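Local coordinates for bifunctional protein PutA (Bdellovibrio bacteriovorus, PDB 5UR2) that probably oxidises L-proline to L-glutamate in two steps, with a flavin-dependent proline dehydrogenase and an NAD-dependent glutamate semialdehyde dehydrogenase on one chain, at residues A362-A367 and L377-L382; V299-G304 and K339-N344; I951-K954 and D959-K962. One frame throughout, in Å; residues are numbered along the deposited sequence.

How the interactions relate
Interactions 1 and 2 are neighbours in the proline dehydrogenase barrel, with centres about 9 Å apart. Each packs a helix on a strand of the same closed parallel sheet, and each strand ends at the modified flavin. They touch on both sides of that sheet: Gln380 OE1 lies 2.8 Å from Arg300 NE near the flavin, and Leu377 CD2 meets Leu342 CD2 at 3.8 Å in the helix layer. Interaction 3 belongs to the aldehyde dehydrogenase part of the chain. Its centre is about 61 Å from that of interaction 1 and about 56 Å from that of interaction 2. There the side chain of Ser953 comes within about 4 Å of that of Glu746, a predicted active-site residue.

Interaction 1: A362-A367 and L377-L382; sequences ACMLYA and LEFQML. With P5F (N-propargylglycine-modified flavin adenine dinucleotide), chain F.
Phe379 sends its ring from the strand toward helix 357-369, where Cys363 and Met364 receive it. Cys363 CB comes to the ring edge, close to the ring plane, at 4.1 Å from Phe379 CE1. Met364 reaches the far end of the same ring through its chain, with Met364 CG 4.0 Å from Phe379 CZ. With CG anti to the carbonyl carbon (chi1 -70°) and the rest extended, Met364 passes the end of the ring at a slant. It then continues to Met396, Tyr398 and Ile393. Tyr398 also meets the Phe379 ring edge-to-face.

One helix turn on, Ala367 CB fits against the fork of Leu377. Leu377 CG also stands anti to its carbonyl carbon (chi1 -52°), which brings the fork to the helix. Leu377 CD1 is the closer branch, 3.5 Å from Ala367 CB, and Leu377 CD2 follows at 3.9 Å. The contact is apolar and buried.

The alternate residues of the strand serve the barrel interior. Gln380 NE2 donates to Glu378 OE2 at 2.9 Å and uses the anti lone pair of that oxygen. Glu378 also forms salt bridges with Arg399 and Arg401. At the strand end, Leu382 CD2 packs 3.5 Å from C8 of the modified flavin. Helix 357-369 and strand 379-382 complete a beta-alpha-beta unit begun by strand 349-353, the repeating architecture of the proline dehydrogenase TIM barrel.

Interaction 2: V299-G304 and K339-N344; sequences VRLVKG and KYLLEN. With P5F (N-propargylglycine-modified flavin adenine dinucleotide), chain F.
Leu341 puts one methyl, CD1, against two strand residues at once. Leu341 CD1 lies 4.2 Å from Val299 CG1 and 4.3 Å from Leu301 CD2. Val299 and Leu301 are two residues apart, so both face helix 327-343, while Arg300 between them points away. The contact is small, apolar and buried. Tyr334 of the same helix adds a hydrogen bond from its hydroxyl to Leu301 O.

Asn344 is the first residue past the helix. Asn344 ND2 turns back and donates to Tyr340 O at 3.1 Å, from above the carbonyl plane. The same nitrogen stands over one face of the Tyr340 ring, offset toward its rim.

The other strand side chains face the flavin. Arg300 NH1 approaches the modified flavin at C6, while a salt bridge to Asp239 and a hydrogen bond to Ser196 hold its guanidinium. Val302 CG2 is 3.2 Å from the flavin ribityl O2'. Past the strand, the extended chain of Lys303 carries NZ to the diphosphate. Lys303 NZ bonds P5F O1A at 2.8 Å, and it bonds O1P more weakly. Asp331 pairs with the same ammonium and Thr359 bonds it, so it is gripped by several partners. Gly304 O accepts a 2.7 Å hydrogen bond from P5F O2B, on the adenosine ribose. Such a strand, helix-backed on one side and ending in cofactor contacts, is typical of the flavin site at the C-terminal strand ends of a TIM barrel.

Interaction 3: I951-K954 and D959-K962; sequences IGSK and DYLK
The Tyr960 ring is the flat group of this contact, and both Lys954 O and Ser953 OG approach it obliquely. The contact closes the loop that runs from the end of strand 950-951 to strand 965-973 of the aldehyde dehydrogenase fold. Lys954 O lies 3.3 Å from Tyr960 CB, at the root of the ring. Ser953 OG is 4.1 Å from Tyr960 CE1, farther along the same side chain. The rings of Tyr604 and Tyr964 also meet it, with planes at about 25° and 65° to its own, and Tyr964 OH is hydrogen-bonded to the Tyr960 hydroxyl.

Tyr960 has CG anti to its own N (chi1 -175°), and this turns the ring toward Ser953 and the Lys954 carbonyl. A water lies 2.6 Å from Tyr960 OH and 2.8 Å from Ser953 OG, hydrogen-bonded to both. The bridge ties the outer end of the ring to segment 951-954. The Ser953 side chain is also about 4 Å from that of Glu746, a predicted active-site residue, so the contact borders the probable catalytic region.

The Lys954 chain runs off from Tyr960 and its NZ bonds the carbonyls of Gly925, Pro942 and Gly944, while Asp959 faces the dimer interface, where it forms an intersubunit salt bridge with Lys962 of the second subunit and the reciprocal pair forms too. A second water joins the two backbones: it donates to Lys954 O at 2.8 Å and accepts from Asp959 N at 2.9 Å.

Interaction 1: A362-A367 and L377-L382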
loop_
_atom_site.group_PDB
_atom_site.type_symbol
_atom_site.label_atom_id
_atom_site.label_comp_id
_atom_site.label_asym_id
_atom_site.label_seq_id
_atom_site.Cartn_x
_atom_site.Cartn_y
_atom_site.Cartn_z
ATOM N N ALA B 362 6.331 -42.272 -39.303
ATOM C CA ALA B 362 7.549 -42.696 -38.615
ATOM C C ALA B 362 7.395 -44.108 -38.059
ATOM O O ALA B 362 8.272 -44.960 -38.239
ATOM C CB ALA B 362 7.887 -41.707 -37.498
ATOM N N CYS B 363 6.264 -44.390 -37.412
ATOM C CA CYS B 363 6.039 -45.735 -36.904
ATOM C C CYS B 363 6.103 -46.767 -38.029
ATOM O O CYS B 363 6.721 -47.827 -37.874
ATOM C CB CYS B 363 4.698 -45.801 -36.187
ATOM S SG CYS B 363 4.638 -44.880 -34.626
ATOM N N MET B 364 5.490 -46.464 -39.174
ATOM C CA MET B 364 5.487 -47.419 -40.277
ATOM C C MET B 364 6.901 -47.755 -40.707
ATOM O O MET B 364 7.229 -48.925 -40.934
ATOM C CB MET B 364 4.710 -46.869 -41.470
ATOM C CG MET B 364 3.215 -46.761 -41.270
ATOM S SD MET B 364 2.439 -45.924 -42.664
ATOM C CE MET B 364 0.734 -45.944 -42.124
ATOM N N LEU B 365 7.748 -46.731 -40.841
ATOM C CA LEU B 365 9.109 -46.938 -41.320
ATOM C C LEU B 365 9.944 -47.685 -40.289
ATOM O O LEU B 365 10.664 -48.637 -40.626
ATOM C CB LEU B 365 9.757 -45.591 -41.667
ATOM C CG LEU B 365 9.768 -45.236 -43.151
ATOM C CD1 LEU B 365 10.652 -46.191 -43.928
ATOM C CD2 LEU B 365 8.357 -45.297 -43.686
ATOM N N TYR B 366 9.840 -47.278 -39.019
ATOM C CA TYR B 366 10.572 -47.957 -37.958
ATOM C C TYR B 366 10.205 -49.435 -37.924
ATOM O O TYR B 366 11.077 -50.304 -37.753
ATOM C CB TYR B 366 10.279 -47.294 -36.603
ATOM C CG TYR B 366 10.757 -45.854 -36.468
ATOM C CD1 TYR B 366 11.905 -45.394 -37.112
ATOM C CD2 TYR B 366 10.022 -44.943 -35.725
ATOM C CE1 TYR B 366 12.325 -44.046 -36.985
ATOM C CE2 TYR B 366 10.420 -43.604 -35.602
ATOM C CZ TYR B 366 11.569 -43.161 -36.224
ATOM O OH TYR B 366 11.936 -41.829 -36.078
ATOM N N ALA B 367 8.919 -49.745 -38.126
ATOM C CA ALA B 367 8.521 -51.145 -38.235
ATOM C C ALA B 367 9.159 -51.798 -39.455
ATOM O O ALA B 367 9.621 -52.943 -39.386
ATOM C CB ALA B 367 6.996 -51.267 -38.290
ATOM N N LEU B 377 1.345 -54.646 -36.630
ATOM C CA LEU B 377 1.088 -53.327 -36.079
ATOM C C LEU B 377 -0.400 -53.128 -35.811
ATOM O O LEU B 377 -1.260 -53.893 -36.260
ATOM C CB LEU B 377 1.604 -52.238 -37.013
ATOM C CG LEU B 377 3.057 -52.373 -37.451
ATOM C CD1 LEU B 377 3.471 -51.129 -38.246
ATOM C CD2 LEU B 377 3.938 -52.582 -36.239
ATOM N N GLU B 378 -0.698 -52.077 -35.052
ATOM C CA GLU B 378 -2.074 -51.664 -34.850
ATOM C C GLU B 378 -2.089 -50.162 -34.635
ATOM O O GLU B 378 -1.310 -49.627 -33.835
ATOM C CB GLU B 378 -2.700 -52.380 -33.660
ATOM C CG GLU B 378 -4.168 -52.105 -33.514
ATOM C CD GLU B 378 -4.798 -52.960 -32.444
ATOM O OE1 GLU B 378 -4.894 -54.196 -32.660
ATOM O OE2 GLU B 378 -5.206 -52.394 -31.404
ATOM N N PHE B 379 -2.977 -49.486 -35.345
ATOM C CA PHE B 379 -3.128 -48.055 -35.195
ATOM C C PHE B 379 -4.492 -47.748 -34.592
ATOM O O PHE B 379 -5.460 -48.493 -34.789
ATOM C CB PHE B 379 -2.920 -47.354 -36.543
ATOM C CG PHE B 379 -1.498 -47.410 -37.020
ATOM C CD1 PHE B 379 -0.531 -46.613 -36.425
ATOM C CD2 PHE B 379 -1.123 -48.262 -38.045
ATOM C CE1 PHE B 379 0.790 -46.666 -36.840
ATOM C CE2 PHE B 379 0.201 -48.320 -38.480
ATOM C CZ PHE B 379 1.157 -47.520 -37.875
ATOM N N GLN B 380 -4.563 -46.658 -33.826
ATOM C CA GLN B 380 -5.796 -46.330 -33.119
ATOM C C GLN B 380 -6.087 -44.843 -33.224
ATOM O O GLN B 380 -5.174 -44.011 -33.182
ATOM C CB GLN B 380 -5.731 -46.783 -31.645
ATOM C CG GLN B 380 -5.484 -48.289 -31.470
ATOM C CD GLN B 380 -5.565 -48.763 -30.014
ATOM O OE1 GLN B 380 -5.930 -48.000 -29.120
ATOM N NE2 GLN B 380 -5.231 -50.033 -29.780
ATOM N N MET B 381 -7.370 -44.528 -33.402
ATOM C CA MET B 381 -7.854 -43.162 -33.518
ATOM C C MET B 381 -9.216 -43.064 -32.854
ATOM O O MET B 381 -9.929 -44.057 -32.714
ATOM C CB MET B 381 -7.988 -42.724 -34.978
ATOM C CG MET B 381 -6.700 -42.655 -35.747
ATOM S SD MET B 381 -7.023 -42.080 -37.422
ATOM C CE MET B 381 -5.400 -42.302 -38.136
ATOM N N LEU B 382 -9.597 -41.843 -32.487
ATOM C CA LEU B 382 -10.886 -41.627 -31.850
ATOM C C LEU B 382 -12.006 -41.707 -32.880
ATOM O O LEU B 382 -11.848 -41.275 -34.028
ATOM C CB LEU B 382 -10.918 -40.276 -31.143
ATOM C CG LEU B 382 -9.863 -39.978 -30.081
ATOM C CD1 LEU B 382 -10.112 -38.587 -29.569
ATOM C CD2 LEU B 382 -9.895 -40.970 -28.926
HETATM P PA P5F F . -0.905 -34.308 -32.107
HETATM O O1A P5F F . 0.269 -34.791 -33.025
HETATM O O2A P5F F . -1.522 -33.038 -32.420
HETATM O O5B P5F F . -0.536 -34.086 -30.665
HETATM C C5B P5F F . -1.286 -33.321 -29.729
HETATM C C4B P5F F . -0.766 -33.636 -28.319
HETATM O O4B P5F F . 0.492 -33.070 -28.041
HETATM C C3B P5F F . -1.624 -33.199 -27.167
HETATM O O3B P5F F . -2.703 -34.027 -26.963
HETATM C C2B P5F F . -0.675 -33.220 -26.037
HETATM O O2B P5F F . -0.545 -34.521 -25.574
HETATM C C1B P5F F . 0.602 -32.800 -26.671
HETATM N N9A P5F F . 0.908 -31.400 -26.521
HETATM C C8A P5F F . 0.143 -30.311 -26.918
HETATM N N7A P5F F . 0.807 -29.190 -26.611
HETATM C C5A P5F F . 2.031 -29.504 -26.019
HETATM C C6A P5F F . 3.093 -28.770 -25.493
HETATM N N6A P5F F . 3.076 -27.335 -25.518
HETATM N N1A P5F F . 4.155 -29.397 -24.952
HETATM C C2A P5F F . 4.221 -30.745 -24.910
HETATM N N3A P5F F . 3.184 -31.491 -25.390
HETATM C C4A P5F F . 2.105 -30.922 -25.943
HETATM N N1 P5F F . -4.769 -39.758 -23.629
HETATM C C2 P5F F . -4.409 -40.086 -22.270
HETATM O O2 P5F F . -3.645 -39.184 -21.564
HETATM N N3 P5F F . -4.825 -41.320 -21.673
HETATM C C4 P5F F . -5.607 -42.269 -22.375
HETATM O O4 P5F F . -5.979 -43.456 -21.730
HETATM C C4X P5F F . -5.996 -41.921 -23.806
HETATM N N5 P5F F . -6.910 -42.760 -24.578
HETATM C C5X P5F F . -6.866 -42.584 -26.043
HETATM C C6 P5F F . -7.301 -43.699 -26.940
HETATM C C7 P5F F . -7.178 -43.565 -28.346
HETATM C C7M P5F F . -7.622 -44.702 -29.241
HETATM C C8 P5F F . -6.638 -42.373 -28.915
HETATM C C8M P5F F . -6.489 -42.197 -30.404
HETATM C C9 P5F F . -6.221 -41.314 -28.074
HETATM C C9A P5F F . -6.350 -41.445 -26.595
HETATM N N10 P5F F . -5.897 -40.356 -25.726
HETATM C C10 P5F F . -5.575 -40.708 -24.371
HETATM C "C1'" P5F F . -5.587 -38.997 -26.234
HETATM C "C2'" P5F F . -4.177 -38.895 -26.816
HETATM O "O2'" P5F F . -3.269 -39.016 -25.788
HETATM C "C3'" P5F F . -3.891 -37.609 -27.593
HETATM O "O3'" P5F F . -4.011 -36.541 -26.730
HETATM C "C4'" P5F F . -4.814 -37.351 -28.776
HETATM O "O4'" P5F F . -5.228 -38.587 -29.248
HETATM C "C5'" P5F F . -4.238 -36.440 -29.877
HETATM O "O5'" P5F F . -2.871 -36.669 -30.154
HETATM P P P5F F . -2.201 -36.690 -31.632
HETATM O O1P P5F F . -0.921 -37.585 -31.848
HETATM O O2P P5F F . -3.472 -37.001 -32.509
HETATM O O3P P5F F . -2.163 -35.098 -32.031
HETATM C C21 P5F F . -8.999 -42.248 -23.088
HETATM C C22 P5F F . -7.949 -42.622 -23.850
HETATM C C23 P5F F . -9.021 -42.506 -21.571
#

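Interaction 2: V299-G304 and K339-N344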
loop_
_atom_site.group_PDB
_atom_site.type_symbol
_atom_site.label_atom_id
_atom_site.label_comp_id
_atom_site.label_asym_id
_atom_site.label_seq_id
_atom_site.Cartn_x
_atom_site.Cartn_y
_atom_site.Cartn_z
ATOM N N VAL B 299 0.940 -52.309 -25.025
ATOM C CA VAL B 299 1.047 -50.913 -24.630
ATOM C C VAL B 299 0.359 -50.064 -25.689
ATOM O O VAL B 299 0.735 -50.104 -26.867
ATOM C CB VAL B 299 2.505 -50.469 -24.457
ATOM C CG1 VAL B 299 2.554 -48.971 -24.203
ATOM C CG2 VAL B 299 3.136 -51.203 -23.312
ATOM N N ARG B 300 -0.663 -49.315 -25.289
ATOM C CA ARG B 300 -1.274 -48.346 -26.197
ATOM C C ARG B 300 -0.549 -47.022 -26.009
ATOM O O ARG B 300 -0.707 -46.358 -24.978
ATOM C CB ARG B 300 -2.768 -48.181 -25.939
ATOM C CG ARG B 300 -3.393 -47.108 -26.816
ATOM C CD ARG B 300 -4.729 -46.667 -26.284
ATOM N NE ARG B 300 -5.724 -47.736 -26.313
ATOM C CZ ARG B 300 -6.843 -47.705 -25.597
ATOM N NH1 ARG B 300 -7.082 -46.663 -24.793
ATOM N NH2 ARG B 300 -7.706 -48.707 -25.671
ATOM N N LEU B 301 0.251 -46.639 -26.993
ATOM C CA LEU B 301 1.087 -45.454 -26.865
ATOM C C LEU B 301 0.296 -44.249 -27.371
ATOM O O LEU B 301 -0.134 -44.226 -28.531
ATOM C CB LEU B 301 2.389 -45.648 -27.635
ATOM C CG LEU B 301 3.473 -44.586 -27.472
ATOM C CD1 LEU B 301 3.983 -44.498 -26.029
ATOM C CD2 LEU B 301 4.617 -44.871 -28.448
ATOM N N VAL B 302 0.041 -43.287 -26.481
ATOM C CA VAL B 302 -0.659 -42.056 -26.820
ATOM C C VAL B 302 0.285 -40.900 -26.526
ATOM O O VAL B 302 1.372 -41.091 -25.992
ATOM C CB VAL B 302 -1.986 -41.890 -26.043
ATOM C CG1 VAL B 302 -2.827 -43.149 -26.127
ATOM C CG2 VAL B 302 -1.726 -41.542 -24.570
ATOM N N LYS B 303 -0.139 -39.686 -26.873
ATOM C CA LYS B 303 0.644 -38.538 -26.424
ATOM C C LYS B 303 0.202 -38.075 -25.035
ATOM O O LYS B 303 1.018 -38.055 -24.110
ATOM C CB LYS B 303 0.605 -37.415 -27.465
ATOM C CG LYS B 303 1.445 -37.841 -28.652
ATOM C CD LYS B 303 1.504 -36.880 -29.784
ATOM C CE LYS B 303 2.151 -37.592 -30.984
ATOM N NZ LYS B 303 2.126 -36.786 -32.218
ATOM N N GLY B 304 -1.085 -37.774 -24.853
ATOM C CA GLY B 304 -1.594 -37.423 -23.532
ATOM C C GLY B 304 -2.750 -36.440 -23.557
ATOM O O GLY B 304 -2.748 -35.502 -24.356
ATOM N N LYS B 339 9.960 -46.654 -31.302
ATOM C CA LYS B 339 11.071 -47.461 -31.796
ATOM C C LYS B 339 11.462 -48.528 -30.776
ATOM O O LYS B 339 11.690 -49.691 -31.142
ATOM C CB LYS B 339 12.268 -46.565 -32.144
ATOM N N TYR B 340 11.510 -48.159 -29.487
ATOM C CA TYR B 340 11.925 -49.108 -28.456
ATOM C C TYR B 340 10.954 -50.286 -28.359
ATOM O O TYR B 340 11.374 -51.449 -28.341
ATOM C CB TYR B 340 12.055 -48.401 -27.102
ATOM C CG TYR B 340 12.749 -49.255 -26.055
ATOM C CD1 TYR B 340 14.138 -49.265 -25.949
ATOM C CD2 TYR B 340 12.025 -50.054 -25.190
ATOM C CE1 TYR B 340 14.781 -50.049 -25.008
ATOM C CE2 TYR B 340 12.658 -50.841 -24.240
ATOM C CZ TYR B 340 14.036 -50.843 -24.159
ATOM O OH TYR B 340 14.656 -51.624 -23.204
ATOM N N LEU B 341 9.649 -50.002 -28.299
ATOM C CA LEU B 341 8.660 -51.073 -28.229
ATOM C C LEU B 341 8.732 -51.967 -29.466
ATOM O O LEU B 341 8.656 -53.195 -29.356
ATOM C CB LEU B 341 7.258 -50.478 -28.076
ATOM C CG LEU B 341 6.985 -49.713 -26.771
ATOM C CD1 LEU B 341 5.811 -48.759 -26.919
ATOM C CD2 LEU B 341 6.734 -50.680 -25.621
ATOM N N LEU B 342 8.878 -51.369 -30.658
ATOM C CA LEU B 342 9.019 -52.165 -31.874
ATOM C C LEU B 342 10.263 -53.043 -31.809
ATOM O O LEU B 342 10.219 -54.227 -32.166
ATOM C CB LEU B 342 9.080 -51.247 -33.093
ATOM C CG LEU B 342 7.756 -50.592 -33.445
ATOM C CD1 LEU B 342 7.976 -49.552 -34.551
ATOM C CD2 LEU B 342 6.747 -51.687 -33.861
ATOM N N GLU B 343 11.370 -52.479 -31.321
ATOM C CA GLU B 343 12.601 -53.243 -31.168
ATOM C C GLU B 343 12.404 -54.472 -30.299
ATOM O O GLU B 343 13.089 -55.485 -30.492
ATOM C CB GLU B 343 13.679 -52.351 -30.566
ATOM C CG GLU B 343 15.020 -52.989 -30.547
ATOM C CD GLU B 343 15.605 -53.066 -31.936
ATOM O OE1 GLU B 343 15.656 -52.009 -32.619
ATOM O OE2 GLU B 343 15.992 -54.184 -32.338
ATOM N N ASN B 344 11.419 -54.433 -29.401
ATOM C CA ASN B 344 11.165 -55.492 -28.433
ATOM C C ASN B 344 9.801 -56.128 -28.645
ATOM O O ASN B 344 9.204 -56.656 -27.702
ATOM C CB ASN B 344 11.258 -54.959 -27.003
ATOM C CG ASN B 344 12.680 -54.637 -26.584
ATOM O OD1 ASN B 344 13.410 -55.533 -26.188
ATOM N ND2 ASN B 344 13.054 -53.351 -26.593
HETATM P PA P5F F . -0.905 -34.308 -32.107
HETATM O O1A P5F F . 0.269 -34.791 -33.025
HETATM O O2A P5F F . -1.522 -33.038 -32.420
HETATM O O5B P5F F . -0.536 -34.086 -30.665
HETATM C C5B P5F F . -1.286 -33.321 -29.729
HETATM C C4B P5F F . -0.766 -33.636 -28.319
HETATM O O4B P5F F . 0.492 -33.070 -28.041
HETATM C C3B P5F F . -1.624 -33.199 -27.167
HETATM O O3B P5F F . -2.703 -34.027 -26.963
HETATM C C2B P5F F . -0.675 -33.220 -26.037
HETATM O O2B P5F F . -0.545 -34.521 -25.574
HETATM C C1B P5F F . 0.602 -32.800 -26.671
HETATM N N9A P5F F . 0.908 -31.400 -26.521
HETATM C C8A P5F F . 0.143 -30.311 -26.918
HETATM N N7A P5F F . 0.807 -29.190 -26.611
HETATM C C5A P5F F . 2.031 -29.504 -26.019
HETATM C C6A P5F F . 3.093 -28.770 -25.493
HETATM N N6A P5F F . 3.076 -27.335 -25.518
HETATM N N1A P5F F . 4.155 -29.397 -24.952
HETATM C C2A P5F F . 4.221 -30.745 -24.910
HETATM N N3A P5F F . 3.184 -31.491 -25.390
HETATM C C4A P5F F . 2.105 -30.922 -25.943
HETATM N N1 P5F F . -4.769 -39.758 -23.629
HETATM C C2 P5F F . -4.409 -40.086 -22.270
HETATM O O2 P5F F . -3.645 -39.184 -21.564
HETATM N N3 P5F F . -4.825 -41.320 -21.673
HETATM C C4 P5F F . -5.607 -42.269 -22.375
HETATM O O4 P5F F . -5.979 -43.456 -21.730
HETATM C C4X P5F F . -5.996 -41.921 -23.806
HETATM N N5 P5F F . -6.910 -42.760 -24.578
HETATM C C5X P5F F . -6.866 -42.584 -26.043
HETATM C C6 P5F F . -7.301 -43.699 -26.940
HETATM C C7 P5F F . -7.178 -43.565 -28.346
HETATM C C7M P5F F . -7.622 -44.702 -29.241
HETATM C C8 P5F F . -6.638 -42.373 -28.915
HETATM C C8M P5F F . -6.489 -42.197 -30.404
HETATM C C9 P5F F . -6.221 -41.314 -28.074
HETATM C C9A P5F F . -6.350 -41.445 -26.595
HETATM N N10 P5F F . -5.897 -40.356 -25.726
HETATM C C10 P5F F . -5.575 -40.708 -24.371
HETATM C "C1'" P5F F . -5.587 -38.997 -26.234
HETATM C "C2'" P5F F . -4.177 -38.895 -26.816
HETATM O "O2'" P5F F . -3.269 -39.016 -25.788
HETATM C "C3'" P5F F . -3.891 -37.609 -27.593
HETATM O "O3'" P5F F . -4.011 -36.541 -26.730
HETATM C "C4'" P5F F . -4.814 -37.351 -28.776
HETATM O "O4'" P5F F . -5.228 -38.587 -29.248
HETATM C "C5'" P5F F . -4.238 -36.440 -29.877
HETATM O "O5'" P5F F . -2.871 -36.669 -30.154
HETATM P P P5F F . -2.201 -36.690 -31.632
HETATM O O1P P5F F . -0.921 -37.585 -31.848
HETATM O O2P P5F F . -3.472 -37.001 -32.509
HETATM O O3P P5F F . -2.163 -35.098 -32.031
HETATM C C21 P5F F . -8.999 -42.248 -23.088
HETATM C C22 P5F F . -7.949 -42.622 -23.850
HETATM C C23 P5F F . -9.021 -42.506 -21.571
#

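Interaction 3: I951-K954 and D959-K962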
loop_
_atom_site.group_PDB
_atom_site.type_symbol
_atom_site.label_atom_id
_atom_site.label_comp_id
_atom_site.label_asym_id
_atom_site.label_seq_id
_atom_site.Cartn_x
_atom_site.Cartn_y
_atom_site.Cartn_z
ATOM N N ILE B 951 -12.283 -8.409 13.650
ATOM C CA ILE B 951 -11.939 -7.033 13.315
ATOM C C ILE B 951 -10.418 -6.930 13.214
ATOM O O ILE B 951 -9.693 -7.485 14.046
ATOM C CB ILE B 951 -12.513 -6.024 14.330
ATOM C CG1 ILE B 951 -12.176 -4.589 13.884
ATOM C CG2 ILE B 951 -12.004 -6.318 15.731
ATOM C CD1 ILE B 951 -13.289 -3.569 14.084
ATOM N N GLY B 952 -9.937 -6.258 12.160
ATOM C CA GLY B 952 -8.525 -5.964 11.988
ATOM C C GLY B 952 -7.632 -7.132 11.608
ATOM O O GLY B 952 -6.404 -6.982 11.636
ATOM N N SER B 953 -8.197 -8.290 11.253
ATOM C CA SER B 953 -7.413 -9.493 10.968
ATOM C C SER B 953 -7.696 -9.953 9.543
ATOM O O SER B 953 -8.706 -10.613 9.284
ATOM C CB SER B 953 -7.735 -10.610 11.964
ATOM O OG SER B 953 -6.973 -11.775 11.701
ATOM N N LYS B 954 -6.812 -9.599 8.618
ATOM C CA LYS B 954 -6.826 -10.120 7.259
ATOM C C LYS B 954 -5.436 -10.721 7.002
ATOM O O LYS B 954 -4.577 -10.084 6.389
ATOM C CB LYS B 954 -7.187 -9.011 6.280
ATOM C CG LYS B 954 -7.599 -9.503 4.917
ATOM C CD LYS B 954 -8.786 -10.447 5.004
ATOM C CE LYS B 954 -9.567 -10.462 3.683
ATOM N NZ LYS B 954 -10.520 -11.630 3.652
ATOM N N ASP B 959 -2.378 -5.763 4.089
ATOM C CA ASP B 959 -2.672 -4.838 5.186
ATOM C C ASP B 959 -2.286 -5.400 6.545
ATOM O O ASP B 959 -2.306 -4.657 7.531
ATOM C CB ASP B 959 -4.173 -4.452 5.213
ATOM C CG ASP B 959 -4.614 -3.692 3.955
ATOM O OD1 ASP B 959 -3.798 -2.918 3.394
ATOM O OD2 ASP B 959 -5.760 -3.911 3.496
ATOM N N TYR B 960 -1.932 -6.686 6.628
ATOM C CA TYR B 960 -1.907 -7.352 7.931
ATOM C C TYR B 960 -0.758 -6.864 8.815
ATOM O O TYR B 960 -0.965 -6.545 9.993
ATOM C CB TYR B 960 -1.821 -8.858 7.755
ATOM C CG TYR B 960 -1.920 -9.584 9.067
ATOM C CD1 TYR B 960 -3.135 -9.657 9.744
ATOM C CD2 TYR B 960 -0.817 -10.179 9.633
ATOM C CE1 TYR B 960 -3.252 -10.319 10.953
ATOM C CE2 TYR B 960 -0.916 -10.857 10.850
ATOM C CZ TYR B 960 -2.140 -10.917 11.504
ATOM O OH TYR B 960 -2.255 -11.564 12.705
ATOM N N LEU B 961 0.459 -6.821 8.271
ATOM C CA LEU B 961 1.632 -6.472 9.067
ATOM C C LEU B 961 1.520 -5.077 9.689
ATOM O O LEU B 961 2.020 -4.855 10.805
ATOM C CB LEU B 961 2.887 -6.564 8.197
ATOM C CG LEU B 961 4.223 -6.472 8.922
ATOM C CD1 LEU B 961 4.273 -7.551 10.015
ATOM C CD2 LEU B 961 5.374 -6.612 7.918
ATOM N N LYS B 962 0.862 -4.137 8.999
ATOM C CA LYS B 962 0.716 -2.771 9.505
ATOM C C LYS B 962 -0.090 -2.693 10.799
ATOM O O LYS B 962 0.070 -1.727 11.564
ATOM C CB LYS B 962 0.057 -1.888 8.441
ATOM C CG LYS B 962 0.913 -1.701 7.173
ATOM C CD LYS B 962 0.122 -0.948 6.122
ATOM C CE LYS B 962 0.931 -0.726 4.879
ATOM N NZ LYS B 962 0.220 0.162 3.923
HETATM O O HOH W 1 -4.667 -12.542 13.086
HETATM O O HOH W 2 -4.204 -7.930 4.593
#